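Local coordinates for sigma-54 interaction domain protein (Enterococcus faecalis, PDB 3GDW) that is of unknown function but forms a PTS EIIA-like domain of a larger protein that probably binds ATP and DNA, at residues B[26-31]-B[104-109]; B[46-51]-B[83-88]; B[98-103]-B[123-128]. All coordinates share one frame; numbering follows the deposited sequence.

The three contacts join helices packed around a four-stranded parallel sheet and the C-terminal helix 114-135. Contact 1 joins helix 16-28 and the loop after it to helix 98-109, and contact 3 joins helix 98-109 to helix 114-135. Their centres are about 14 Å apart, and Leu28 and Leu27 of contact 1 pack on Leu102 of contact 3. Contact 2, between helices 44-57 and 78-86, lies on the opposite side of the chain's centre, its centre about 24 and 25 Å from theirs. Along the chain, contact 2 falls between the two segments of contact 1, whereas contacts 1 and 3 interleave. Contacts 1 and 3 also meet the second subunit, so this side contributes to the dimer.

Contact 1. Residues B[26-31]-B[104-109]; sequences ELLGTS and AIRMAS
The end of helix 16-28 comes up to the C-terminal part of helix 98-109 with Leu28 CA 6.9 Å from Arg106 CA. Thr30, already in the loop, faces the same helix and follows Gly29, where the chain leaves helix 16-28 with a positive phi of 63°. Leu28 gives the largest share of the buried surface, its two methyls lying along the backbone and first carbons of Arg106. CD1 of Leu28 rests 3.5 Å from the backbone N of Arg106 and also meets CG2 of Ile105 at 3.7 Å. The other methyl, Leu28 CD2, lies 3.7 Å from Arg106 CG, and the two side chains run roughly perpendicular. With its CG anti to the backbone N (chi1 -170°), Arg106 presents the aliphatic part of its side chain, CB to CD, to Leu28 CD2, while the guanidinium leads away. Both helices belong to one face of the parallel alpha/beta fold, where Ile105 also reaches Val7 of strand 6-12. From the loop, Thr30 CG2 touches Ile105 CG2 at 3.7 Å, so Leu28 and Thr30 share that branch. Farther along segment 104-109, Ser109 OG bonds back to Arg106 O over 2.8 Å. Leu27 packs on Met72 of the second subunit.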
ATOM      1  N   GLU B  26      12.144 -10.698  -3.311  1.00 28.89           N
ATOM      2  CA  GLU B  26      13.116 -11.236  -2.374  1.00 30.42           C
ATOM      3  C   GLU B  26      12.465 -12.244  -1.444  1.00 29.13           C
ATOM      4  O   GLU B  26      13.065 -13.264  -1.176  1.00 28.40           O
ATOM      5  CB  GLU B  26      13.810 -10.125  -1.572  1.00 30.93           C
ATOM      6  CG  GLU B  26      14.746  -9.277  -2.416  1.00 37.51           C
ATOM      7  CD  GLU B  26      15.337  -8.079  -1.663  1.00 44.88           C
ATOM      8  OE1 GLU B  26      15.052  -7.902  -0.455  1.00 48.81           O
ATOM      9  OE2 GLU B  26      16.096  -7.303  -2.289  1.00 49.32           O
ATOM     10  N   LEU B  27      11.231 -11.990  -0.988  1.00 28.74           N
ATOM     11  CA  LEU B  27      10.526 -12.995  -0.190  1.00 29.30           C
ATOM     12  C   LEU B  27      10.267 -14.285  -0.970  1.00 29.51           C
ATOM     13  O   LEU B  27      10.370 -15.351  -0.404  1.00 28.71           O
ATOM     14  CB  LEU B  27       9.213 -12.466   0.416  1.00 28.24           C
ATOM     15  CG  LEU B  27       9.432 -11.437   1.534  1.00 29.33           C
ATOM     16  CD1 LEU B  27       8.092 -10.803   1.924  1.00 29.57           C
ATOM     17  CD2 LEU B  27      10.161 -12.050   2.740  1.00 27.75           C
ATOM     18  N   LEU B  28       9.947 -14.180  -2.260  1.00 30.23           N
ATOM     19  CA  LEU B  28       9.627 -15.363  -3.079  1.00 32.00           C
ATOM     20  C   LEU B  28      10.803 -15.976  -3.831  1.00 32.88           C
ATOM     21  O   LEU B  28      10.668 -17.062  -4.398  1.00 34.39           O
ATOM     22  CB  LEU B  28       8.548 -15.026  -4.118  1.00 32.40           C
ATOM     23  CG  LEU B  28       7.185 -14.620  -3.584  1.00 33.84           C
ATOM     24  CD1 LEU B  28       6.315 -14.065  -4.703  1.00 35.32           C
ATOM     25  CD2 LEU B  28       6.519 -15.821  -2.880  1.00 36.08           C
ATOM     26  N   GLY B  29      11.938 -15.291  -3.886  1.00 33.50           N
ATOM     27  CA  GLY B  29      13.051 -15.751  -4.734  1.00 33.71           C
ATOM     28  C   GLY B  29      12.748 -15.784  -6.231  1.00 34.40           C
ATOM     29  O   GLY B  29      13.214 -16.665  -6.940  1.00 33.98           O
ATOM     30  N   THR B  30      11.970 -14.817  -6.715  1.00 34.34           N
ATOM     31  CA  THR B  30      11.640 -14.714  -8.139  1.00 35.01           C
ATOM     32  C   THR B  30      11.971 -13.317  -8.651  1.00 35.27           C
ATOM     33  O   THR B  30      12.042 -12.363  -7.871  1.00 34.51           O
ATOM     34  CB  THR B  30      10.130 -15.003  -8.390  1.00 35.00           C
ATOM     35  OG1 THR B  30       9.860 -15.018  -9.798  1.00 35.97           O
ATOM     36  CG2 THR B  30       9.268 -13.955  -7.740  1.00 35.50           C
ATOM     37  N   SER B  31      12.162 -13.173  -9.959  1.00 35.62           N
ATOM     38  CA  SER B  31      12.354 -11.830 -10.500  1.00 36.59           C
ATOM     39  C   SER B  31      11.237 -11.424 -11.469  1.00 36.28           C
ATOM     40  O   SER B  31      11.369 -10.443 -12.216  1.00 36.03           O
ATOM     41  CB  SER B  31      13.755 -11.652 -11.102  1.00 36.84           C
ATOM     42  OG  SER B  31      14.058 -12.725 -11.962  1.00 40.48           O
ATOM     43  N   ALA B 104      -0.010 -11.610  -5.521  1.00 13.88           N
ATOM     44  CA  ALA B 104      -0.137 -11.581  -6.982  1.00 14.30           C
ATOM     45  C   ALA B 104       1.050 -12.261  -7.672  1.00 14.66           C
ATOM     46  O   ALA B 104       0.876 -13.103  -8.539  1.00 15.11           O
ATOM     47  CB  ALA B 104      -0.271 -10.156  -7.475  1.00 13.44           C
ATOM     48  N   ILE B 105       2.252 -11.885  -7.278  1.00 15.48           N
ATOM     49  CA  ILE B 105       3.460 -12.467  -7.889  1.00 16.51           C
ATOM     50  C   ILE B 105       3.558 -13.965  -7.548  1.00 16.15           C
ATOM     51  O   ILE B 105       3.873 -14.792  -8.419  1.00 16.49           O
ATOM     52  CB  ILE B 105       4.732 -11.678  -7.446  1.00 16.12           C
ATOM     53  CG1 ILE B 105       4.635 -10.208  -7.900  1.00 18.94           C
ATOM     54  CG2 ILE B 105       5.995 -12.303  -7.988  1.00 16.75           C
ATOM     55  CD1 ILE B 105       4.809  -9.968  -9.385  1.00 22.10           C
ATOM     56  N   ARG B 106       3.249 -14.329  -6.298  1.00 16.57           N
ATOM     57  CA  ARG B 106       3.363 -15.741  -5.898  1.00 15.91           C
ATOM     58  C   ARG B 106       2.466 -16.597  -6.792  1.00 16.39           C
ATOM     59  O   ARG B 106       2.917 -17.598  -7.417  1.00 15.50           O
ATOM     60  CB  ARG B 106       2.988 -15.931  -4.426  1.00 16.56           C
ATOM     61  CG  ARG B 106       3.316 -17.334  -3.878  1.00 18.53           C
ATOM     62  CD  ARG B 106       2.841 -17.553  -2.439  1.00 21.77           C
ATOM     63  NE  ARG B 106       1.662 -16.758  -2.076  1.00 26.07           N
ATOM     64  CZ  ARG B 106       0.399 -17.074  -2.369  1.00 26.28           C
ATOM     65  NH1 ARG B 106       0.119 -18.186  -3.051  1.00 27.51           N
ATOM     66  NH2 ARG B 106      -0.582 -16.273  -1.977  1.00 27.10           N
HETATM   67  N   MSE B 107       1.202 -16.193  -6.882  1.00 15.86           N
HETATM   68  CA  MSE B 107       0.240 -16.952  -7.672  1.00 16.65           C
HETATM   69  C   MSE B 107       0.562 -16.923  -9.160  1.00 16.54           C
HETATM   70  O   MSE B 107       0.504 -17.974  -9.824  1.00 16.84           O
HETATM   71  CB  MSE B 107      -1.180 -16.461  -7.409  1.00 16.95           C
HETATM   72  CG  MSE B 107      -1.602 -16.697  -5.991  1.00 18.57           C
HETATM   73 SE   MSE B 107      -3.445 -16.189  -5.655  0.75 22.39          SE
HETATM   74  CE  MSE B 107      -3.369 -14.277  -5.766  1.00 28.03           C
ATOM     75  N   ALA B 108       0.912 -15.746  -9.684  1.00 17.01           N
ATOM     76  CA  ALA B 108       1.337 -15.642 -11.085  1.00 17.62           C
ATOM     77  C   ALA B 108       2.495 -16.605 -11.435  1.00 18.52           C
ATOM     78  O   ALA B 108       2.438 -17.337 -12.455  1.00 17.90           O
ATOM     79  CB  ALA B 108       1.694 -14.211 -11.428  1.00 17.20           C
ATOM     80  N   SER B 109       3.505 -16.639 -10.562  1.00 18.58           N
ATOM     81  CA  SER B 109       4.716 -17.428 -10.798  1.00 19.55           C
ATOM     82  C   SER B 109       4.468 -18.936 -10.804  1.00 19.93           C
ATOM     83  O   SER B 109       5.290 -19.701 -11.297  1.00 19.99           O
ATOM     84  CB  SER B 109       5.782 -17.093  -9.766  1.00 19.15           C
ATOM     85  OG  SER B 109       5.474 -17.742  -8.552  1.00 20.51           O
TER

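Contact 2. Residues B[46-51]-B[83-88]; sequences TMYEQL and FEETGI
Tyr48 and Glu85 form a hydroxyl-carboxylate bridge between neighbouring helices on one face of the parallel sheet, helix 44-57 and the closing turn of helix 78-86. The phenol donates from Tyr48 OH to Glu85 OE1 over 2.7 Å, and these are the only two residues in close contact across segments 46-51 and 83-88. Glu85 OE1 sits at the edge of the ring and close to its plane, 3.4 Å from Tyr48 CE2. The hydroxyl, in turn, meets the carboxylate from above its plane, and the two flat groups are inclined by 44°. Both side chains leave their helices with CG anti to the backbone N, Tyr48 at chi1 175°, and Glu85 stays extended beyond CG; two long side chains thus bridge well-separated backbones. In this alpha/beta fold the ring itself is buried, edge-to-face with Phe78 and against Leu82. The second carboxylate oxygen, Glu85 OE2, makes a salt bridge to Arg52, which probably helps keep Glu85 ionised and a strong acceptor. Just beyond, the helix finishes in an ST turn: Thr86 OG1 accepts from Ile88 N at 3.0 Å, around Gly87 with its positive phi of 76°.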
ATOM      1  N   THR B  46       1.749  10.260 -19.751  1.00 25.91           N
ATOM      2  CA  THR B  46       3.131   9.823 -19.929  1.00 25.63           C
ATOM      3  C   THR B  46       3.355   8.427 -19.313  1.00 25.62           C
ATOM      4  O   THR B  46       4.057   7.580 -19.889  1.00 25.47           O
ATOM      5  CB  THR B  46       4.089  10.809 -19.245  1.00 25.75           C
ATOM      6  OG1 THR B  46       3.859  12.122 -19.761  1.00 26.13           O
ATOM      7  CG2 THR B  46       5.527  10.405 -19.458  1.00 25.49           C
HETATM    8  N   MSE B  47       2.759   8.197 -18.147  1.00 25.24           N
HETATM    9  CA  MSE B  47       2.885   6.899 -17.461  1.00 26.12           C
HETATM   10  C   MSE B  47       2.181   5.795 -18.252  1.00 25.45           C
HETATM   11  O   MSE B  47       2.724   4.705 -18.432  1.00 24.98           O
HETATM   12  CB  MSE B  47       2.315   6.963 -16.053  1.00 25.78           C
HETATM   13  CG  MSE B  47       2.348   5.620 -15.348  1.00 29.08           C
HETATM   14 SE   MSE B  47       4.236   4.942 -15.184  0.75 40.72          SE
HETATM   15  CE  MSE B  47       4.744   6.098 -13.962  1.00 23.81           C
ATOM     16  N   TYR B  48       0.988   6.094 -18.743  1.00 25.53           N
ATOM     17  CA  TYR B  48       0.270   5.127 -19.549  1.00 25.90           C
ATOM     18  C   TYR B  48       1.144   4.690 -20.724  1.00 26.16           C
ATOM     19  O   TYR B  48       1.213   3.510 -21.047  1.00 25.86           O
ATOM     20  CB  TYR B  48      -1.042   5.694 -20.081  1.00 26.21           C
ATOM     21  CG  TYR B  48      -1.669   4.678 -20.993  1.00 27.13           C
ATOM     22  CD1 TYR B  48      -2.209   3.504 -20.468  1.00 27.89           C
ATOM     23  CD2 TYR B  48      -1.652   4.847 -22.377  1.00 27.30           C
ATOM     24  CE1 TYR B  48      -2.742   2.531 -21.294  1.00 30.22           C
ATOM     25  CE2 TYR B  48      -2.203   3.876 -23.225  1.00 28.50           C
ATOM     26  CZ  TYR B  48      -2.735   2.717 -22.670  1.00 28.83           C
ATOM     27  OH  TYR B  48      -3.281   1.736 -23.467  1.00 30.73           O
ATOM     28  N   GLU B  49       1.812   5.649 -21.363  1.00 26.72           N
ATOM     29  CA  GLU B  49       2.592   5.338 -22.552  1.00 28.13           C
ATOM     30  C   GLU B  49       3.801   4.439 -22.211  1.00 28.17           C
ATOM     31  O   GLU B  49       4.156   3.566 -23.004  1.00 28.70           O
ATOM     32  CB  GLU B  49       2.990   6.611 -23.315  1.00 28.20           C
ATOM     33  CG  GLU B  49       1.801   7.309 -23.923  1.00 32.25           C
ATOM     34  CD  GLU B  49       2.136   8.596 -24.666  1.00 36.95           C
ATOM     35  OE1 GLU B  49       3.326   8.842 -24.991  1.00 39.18           O
ATOM     36  OE2 GLU B  49       1.185   9.366 -24.931  1.00 38.31           O
ATOM     37  N   GLN B  50       4.395   4.633 -21.031  1.00 27.65           N
ATOM     38  CA  GLN B  50       5.467   3.743 -20.550  1.00 28.57           C
ATOM     39  C   GLN B  50       4.949   2.313 -20.427  1.00 28.00           C
ATOM     40  O   GLN B  50       5.593   1.354 -20.855  1.00 27.52           O
ATOM     41  CB  GLN B  50       5.937   4.173 -19.151  1.00 28.87           C
ATOM     42  CG  GLN B  50       6.627   5.509 -19.112  1.00 33.04           C
ATOM     43  CD  GLN B  50       8.024   5.408 -19.656  1.00 37.13           C
ATOM     44  OE1 GLN B  50       8.833   4.607 -19.166  1.00 38.46           O
ATOM     45  NE2 GLN B  50       8.324   6.211 -20.668  1.00 35.43           N
ATOM     46  N   LEU B  51       3.779   2.174 -19.808  1.00 28.50           N
ATOM     47  CA  LEU B  51       3.208   0.854 -19.583  1.00 28.25           C
ATOM     48  C   LEU B  51       2.806   0.195 -20.911  1.00 28.76           C
ATOM     49  O   LEU B  51       3.119  -0.969 -21.178  1.00 28.37           O
ATOM     50  CB  LEU B  51       2.027   0.965 -18.627  1.00 28.53           C
ATOM     51  CG  LEU B  51       1.131  -0.251 -18.557  1.00 26.17           C
ATOM     52  CD1 LEU B  51       1.856  -1.409 -17.813  1.00 28.61           C
ATOM     53  CD2 LEU B  51      -0.133   0.165 -17.846  1.00 26.63           C
ATOM     54  N   PHE B  83      -6.576  -3.027 -22.480  1.00 33.43           N
ATOM     55  CA  PHE B  83      -7.425  -4.021 -23.144  1.00 33.74           C
ATOM     56  C   PHE B  83      -7.976  -3.493 -24.471  1.00 34.04           C
ATOM     57  O   PHE B  83      -7.889  -4.182 -25.481  1.00 33.44           O
ATOM     58  CB  PHE B  83      -8.580  -4.503 -22.260  1.00 33.60           C
ATOM     59  CG  PHE B  83      -9.572  -5.349 -23.008  1.00 34.55           C
ATOM     60  CD1 PHE B  83      -9.247  -6.651 -23.380  1.00 34.83           C
ATOM     61  CD2 PHE B  83     -10.807  -4.834 -23.382  1.00 34.15           C
ATOM     62  CE1 PHE B  83     -10.150  -7.436 -24.091  1.00 34.09           C
ATOM     63  CE2 PHE B  83     -11.713  -5.607 -24.099  1.00 34.13           C
ATOM     64  CZ  PHE B  83     -11.387  -6.911 -24.453  1.00 34.81           C
ATOM     65  N   GLU B  84      -8.546  -2.284 -24.454  1.00 35.03           N
ATOM     66  CA  GLU B  84      -9.069  -1.648 -25.672  1.00 36.08           C
ATOM     67  C   GLU B  84      -7.988  -1.504 -26.740  1.00 36.38           C
ATOM     68  O   GLU B  84      -8.256  -1.730 -27.908  1.00 36.43           O
ATOM     69  CB  GLU B  84      -9.644  -0.255 -25.380  1.00 36.42           C
ATOM     70  CG  GLU B  84     -10.871  -0.211 -24.485  1.00 37.83           C
ATOM     71  CD  GLU B  84     -12.069  -0.907 -25.085  1.00 39.93           C
ATOM     72  OE1 GLU B  84     -12.413  -0.639 -26.262  1.00 39.11           O
ATOM     73  OE2 GLU B  84     -12.664  -1.734 -24.361  1.00 41.82           O
ATOM     74  N   GLU B  85      -6.781  -1.100 -26.334  1.00 36.69           N
ATOM     75  CA  GLU B  85      -5.689  -0.817 -27.277  1.00 36.93           C
ATOM     76  C   GLU B  85      -4.968  -2.072 -27.800  1.00 37.05           C
ATOM     77  O   GLU B  85      -4.632  -2.149 -28.981  1.00 37.13           O
ATOM     78  CB  GLU B  85      -4.676   0.175 -26.674  1.00 36.52           C
ATOM     79  CG  GLU B  85      -3.538   0.584 -27.635  1.00 36.35           C
ATOM     80  CD  GLU B  85      -2.702   1.763 -27.134  1.00 36.70           C
ATOM     81  OE1 GLU B  85      -3.073   2.391 -26.110  1.00 34.83           O
ATOM     82  OE2 GLU B  85      -1.668   2.068 -27.778  1.00 37.13           O
ATOM     83  N   THR B  86      -4.722  -3.038 -26.923  1.00 37.34           N
ATOM     84  CA  THR B  86      -3.945  -4.228 -27.289  1.00 37.34           C
ATOM     85  C   THR B  86      -4.819  -5.485 -27.423  1.00 37.24           C
ATOM     86  O   THR B  86      -4.409  -6.468 -28.037  1.00 37.63           O
ATOM     87  CB  THR B  86      -2.833  -4.544 -26.242  1.00 37.45           C
ATOM     88  OG1 THR B  86      -3.436  -5.101 -25.074  1.00 36.43           O
ATOM     89  CG2 THR B  86      -2.044  -3.302 -25.854  1.00 37.21           C
ATOM     90  N   GLY B  87      -6.001  -5.477 -26.816  1.00 37.10           N
ATOM     91  CA  GLY B  87      -6.845  -6.678 -26.801  1.00 36.48           C
ATOM     92  C   GLY B  87      -6.386  -7.750 -25.814  1.00 36.32           C
ATOM     93  O   GLY B  87      -6.962  -8.841 -25.776  1.00 36.52           O
ATOM     94  N   ILE B  88      -5.357  -7.451 -25.027  1.00 35.36           N
ATOM     95  CA  ILE B  88      -4.895  -8.362 -23.979  1.00 35.30           C
ATOM     96  C   ILE B  88      -5.814  -8.205 -22.771  1.00 34.76           C
ATOM     97  O   ILE B  88      -6.050  -7.084 -22.311  1.00 34.81           O
ATOM     98  CB  ILE B  88      -3.428  -8.071 -23.568  1.00 35.24           C
ATOM     99  CG1 ILE B  88      -2.468  -8.270 -24.749  1.00 36.42           C
ATOM    100  CG2 ILE B  88      -3.015  -8.914 -22.361  1.00 36.05           C
ATOM    101  CD1 ILE B  88      -2.271  -9.736 -25.156  1.00 38.41           C
TER

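Contact 3. Residues B[98-103]-B[123-128]; sequences TMIVLE and LSFESV
The Phe125 ring and the Glu103 carboxylate are the flat groups of this contact, and each meets a side chain of the opposite helix. Ile100 approaches the ring obliquely at its CE2-CZ side, with Ile100 CG1 3.8 Å from Phe125 CE2, and the two side chains cross at about a right angle. The far end of the isoleucine extends over to the neighbouring serine, where Ile100 CD1 lies 4.0 Å from Ser124 CB. Ile100 has CG1 anti to its carbonyl carbon (chi1 -60°), which sends this longer branch towards helix 114-135, so that CG1 and CD1 can meet both Phe125 and Ser124. Phe125 also packs on Met95 of its own chain and on Val129 of the second subunit.

The polar half of the contact lies one turn further along helix 98-109. Glu103 OE1 is 3.0 Å from Ser124 OG, a possible hydrogen bond that is not settled, since the serine proton can also turn to the carbonyl oxygen of Asn120. A water spans the same pair, donating to Glu103 OE2 at 2.9 Å and lying 2.6 Å from Ser124 OG. Glu103 was modelled in two conformers, so this polar link may be only partly occupied. Within helix 114-135, Ser127 OG bonds to Leu123 O over 2.9 Å.

The two segments run nearly antiparallel, at 153°, with axes 11.2 Å apart, spanned by Ile100 and Glu103 against Phe125 and Ser124. Thr98, at the start of the first helix, bonds through OG1 to Asp71 of the second subunit. Helices 98-109 and 114-135, joined by a short turn, form an antiparallel helical hairpin that closes the chain after the last strand of the parallel alpha/beta fold and contributes to its dimer interface.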
ATOM      1  N   THR B  98       1.808  -4.114   0.063  1.00 15.88           N
ATOM      2  CA  THR B  98       2.889  -5.121  -0.069  1.00 14.45           C
ATOM      3  C   THR B  98       2.349  -6.547  -0.184  1.00 14.33           C
ATOM      4  O   THR B  98       2.777  -7.302  -1.043  1.00 13.45           O
ATOM      5  CB  THR B  98       3.844  -5.022   1.147  1.00 14.40           C
ATOM      6  OG1 THR B  98       4.098  -3.643   1.418  1.00 14.42           O
ATOM      7  CG2 THR B  98       5.175  -5.706   0.853  1.00 13.05           C
HETATM    8  N   MSE B  99       1.386  -6.892   0.672  1.00 14.95           N
HETATM    9  CA  MSE B  99       0.824  -8.248   0.721  1.00 15.98           C
HETATM   10  C   MSE B  99       0.157  -8.646  -0.556  1.00 16.14           C
HETATM   11  O   MSE B  99       0.244  -9.804  -0.962  1.00 15.73           O
HETATM   12  CB  MSE B  99      -0.191  -8.381   1.840  1.00 17.50           C
HETATM   13  CG  MSE B  99       0.470  -8.382   3.184  1.00 21.19           C
HETATM   14 SE   MSE B  99       1.754  -9.875   3.293  0.50 32.41          SE
HETATM   15  CE  MSE B  99       0.848 -11.298   2.225  1.00 17.92           C
ATOM     16  N   ILE B 100      -0.517  -7.673  -1.165  1.00 16.06           N
ATOM     17  CA  ILE B 100      -1.225  -7.861  -2.427  1.00 15.57           C
ATOM     18  C   ILE B 100      -0.213  -8.087  -3.555  1.00 15.12           C
ATOM     19  O   ILE B 100      -0.407  -9.000  -4.350  1.00 15.33           O
ATOM     20  CB  ILE B 100      -2.139  -6.652  -2.777  1.00 15.92           C
ATOM     21  CG1 ILE B 100      -3.198  -6.427  -1.694  1.00 15.88           C
ATOM     22  CG2 ILE B 100      -2.841  -6.894  -4.094  1.00 15.41           C
ATOM     23  CD1 ILE B 100      -3.939  -7.715  -1.311  1.00 21.25           C
ATOM     24  N   VAL B 101       0.856  -7.284  -3.620  1.00 14.74           N
ATOM     25  CA  VAL B 101       1.936  -7.545  -4.597  1.00 14.63           C
ATOM     26  C   VAL B 101       2.488  -8.975  -4.366  1.00 14.77           C
ATOM     27  O   VAL B 101       2.621  -9.777  -5.307  1.00 15.04           O
ATOM     28  CB  VAL B 101       3.089  -6.501  -4.526  1.00 14.16           C
ATOM     29  CG1 VAL B 101       4.165  -6.804  -5.576  1.00 13.11           C
ATOM     30  CG2 VAL B 101       2.554  -5.064  -4.690  1.00 14.03           C
ATOM     31  N   LEU B 102       2.788  -9.285  -3.106  1.00 14.71           N
ATOM     32  CA  LEU B 102       3.316 -10.600  -2.768  1.00 14.98           C
ATOM     33  C   LEU B 102       2.411 -11.726  -3.251  1.00 14.56           C
ATOM     34  O   LEU B 102       2.873 -12.650  -3.905  1.00 14.65           O
ATOM     35  CB  LEU B 102       3.551 -10.711  -1.264  1.00 15.02           C
ATOM     36  CG  LEU B 102       4.113 -12.023  -0.698  1.00 16.08           C
ATOM     37  CD1 LEU B 102       5.413 -12.345  -1.387  1.00 17.81           C
ATOM     38  CD2 LEU B 102       4.372 -11.851   0.774  1.00 16.93           C
ATOM     39  N   GLU B 103       1.130 -11.638  -2.917  0.50 14.81           N
ATOM     40  CA  GLU B 103       0.161 -12.662  -3.314  0.50 14.79           C
ATOM     41  C   GLU B 103      -0.020 -12.754  -4.834  0.50 14.59           C
ATOM     42  O   GLU B 103      -0.126 -13.854  -5.375  0.50 14.13           O
ATOM     43  CB  GLU B 103      -1.166 -12.469  -2.543  0.50 15.55           C
ATOM     44  CG  GLU B 103      -0.938 -12.686  -1.032  0.50 17.51           C
ATOM     45  CD  GLU B 103      -2.106 -12.396  -0.103  0.50 20.64           C
ATOM     46  OE1 GLU B 103      -2.678 -11.278  -0.110  0.50 22.33           O
ATOM     47  OE2 GLU B 103      -2.399 -13.290   0.711  0.50 23.31           O
ATOM     48  N   LEU B 123     -10.565 -11.644  -1.884  1.00 19.42           N
ATOM     49  CA  LEU B 123     -10.741 -12.219  -0.547  1.00 19.30           C
ATOM     50  C   LEU B 123      -9.800 -11.610   0.502  1.00 19.88           C
ATOM     51  O   LEU B 123     -10.188 -11.450   1.673  1.00 20.29           O
ATOM     52  CB  LEU B 123     -10.590 -13.742  -0.588  1.00 18.89           C
ATOM     53  CG  LEU B 123     -11.762 -14.512  -1.205  1.00 20.14           C
ATOM     54  CD1 LEU B 123     -11.341 -15.919  -1.662  1.00 19.21           C
ATOM     55  CD2 LEU B 123     -12.972 -14.582  -0.230  1.00 19.98           C
ATOM     56  N   SER B 124      -8.570 -11.273   0.096  1.00 19.16           N
ATOM     57  CA  SER B 124      -7.640 -10.623   0.989  1.00 19.39           C
ATOM     58  C   SER B 124      -8.152  -9.252   1.388  1.00 19.59           C
ATOM     59  O   SER B 124      -8.114  -8.904   2.551  1.00 19.83           O
ATOM     60  CB  SER B 124      -6.247 -10.498   0.346  1.00 20.12           C
ATOM     61  OG  SER B 124      -5.639 -11.779   0.192  1.00 17.84           O
ATOM     62  N   PHE B 125      -8.623  -8.471   0.420  1.00 19.70           N
ATOM     63  CA  PHE B 125      -9.196  -7.178   0.731  1.00 20.30           C
ATOM     64  C   PHE B 125     -10.376  -7.359   1.694  1.00 20.98           C
ATOM     65  O   PHE B 125     -10.433  -6.673   2.716  1.00 20.03           O
ATOM     66  CB  PHE B 125      -9.602  -6.416  -0.535  1.00 19.88           C
ATOM     67  CG  PHE B 125      -8.474  -5.617  -1.153  1.00 21.34           C
ATOM     68  CD1 PHE B 125      -8.114  -4.369  -0.643  1.00 22.76           C
ATOM     69  CD2 PHE B 125      -7.769  -6.112  -2.219  1.00 22.20           C
ATOM     70  CE1 PHE B 125      -7.068  -3.627  -1.213  1.00 21.88           C
ATOM     71  CE2 PHE B 125      -6.733  -5.379  -2.800  1.00 19.43           C
ATOM     72  CZ  PHE B 125      -6.385  -4.135  -2.293  1.00 22.09           C
ATOM     73  N   GLU B 126     -11.276  -8.309   1.392  1.00 21.44           N
ATOM     74  CA  GLU B 126     -12.460  -8.547   2.249  1.00 23.21           C
ATOM     75  C   GLU B 126     -12.090  -8.914   3.669  1.00 22.43           C
ATOM     76  O   GLU B 126     -12.728  -8.421   4.596  1.00 22.45           O
ATOM     77  CB  GLU B 126     -13.406  -9.634   1.703  1.00 23.25           C
ATOM     78  CG  GLU B 126     -13.738  -9.493   0.248  1.00 29.66           C
ATOM     79  CD  GLU B 126     -15.064  -8.809  -0.009  1.00 35.24           C
ATOM     80  OE1 GLU B 126     -15.636  -8.213   0.944  1.00 35.85           O
ATOM     81  OE2 GLU B 126     -15.529  -8.898  -1.173  1.00 35.40           O
ATOM     82  N   SER B 127     -11.070  -9.764   3.841  1.00 22.25           N
ATOM     83  CA  SER B 127     -10.586 -10.104   5.181  1.00 22.95           C
ATOM     84  C   SER B 127     -10.195  -8.857   5.949  1.00 22.67           C
ATOM     85  O   SER B 127     -10.531  -8.729   7.120  1.00 23.98           O
ATOM     86  CB  SER B 127      -9.385 -11.033   5.137  1.00 22.04           C
ATOM     87  OG  SER B 127      -9.718 -12.202   4.457  1.00 26.56           O
ATOM     88  N   VAL B 128      -9.484  -7.939   5.288  1.00 22.75           N
ATOM     89  CA  VAL B 128      -9.038  -6.702   5.929  1.00 22.48           C
ATOM     90  C   VAL B 128     -10.196  -5.757   6.277  1.00 22.38           C
ATOM     91  O   VAL B 128     -10.162  -5.094   7.315  1.00 22.33           O
ATOM     92  CB  VAL B 128      -7.972  -5.958   5.062  1.00 21.97           C
ATOM     93  CG1 VAL B 128      -7.717  -4.513   5.595  1.00 23.31           C
ATOM     94  CG2 VAL B 128      -6.692  -6.741   5.084  1.00 21.65           C
TER
HETATM   95  O   HOH W   1      -5.055 -14.292   0.260  1.00 42.89           O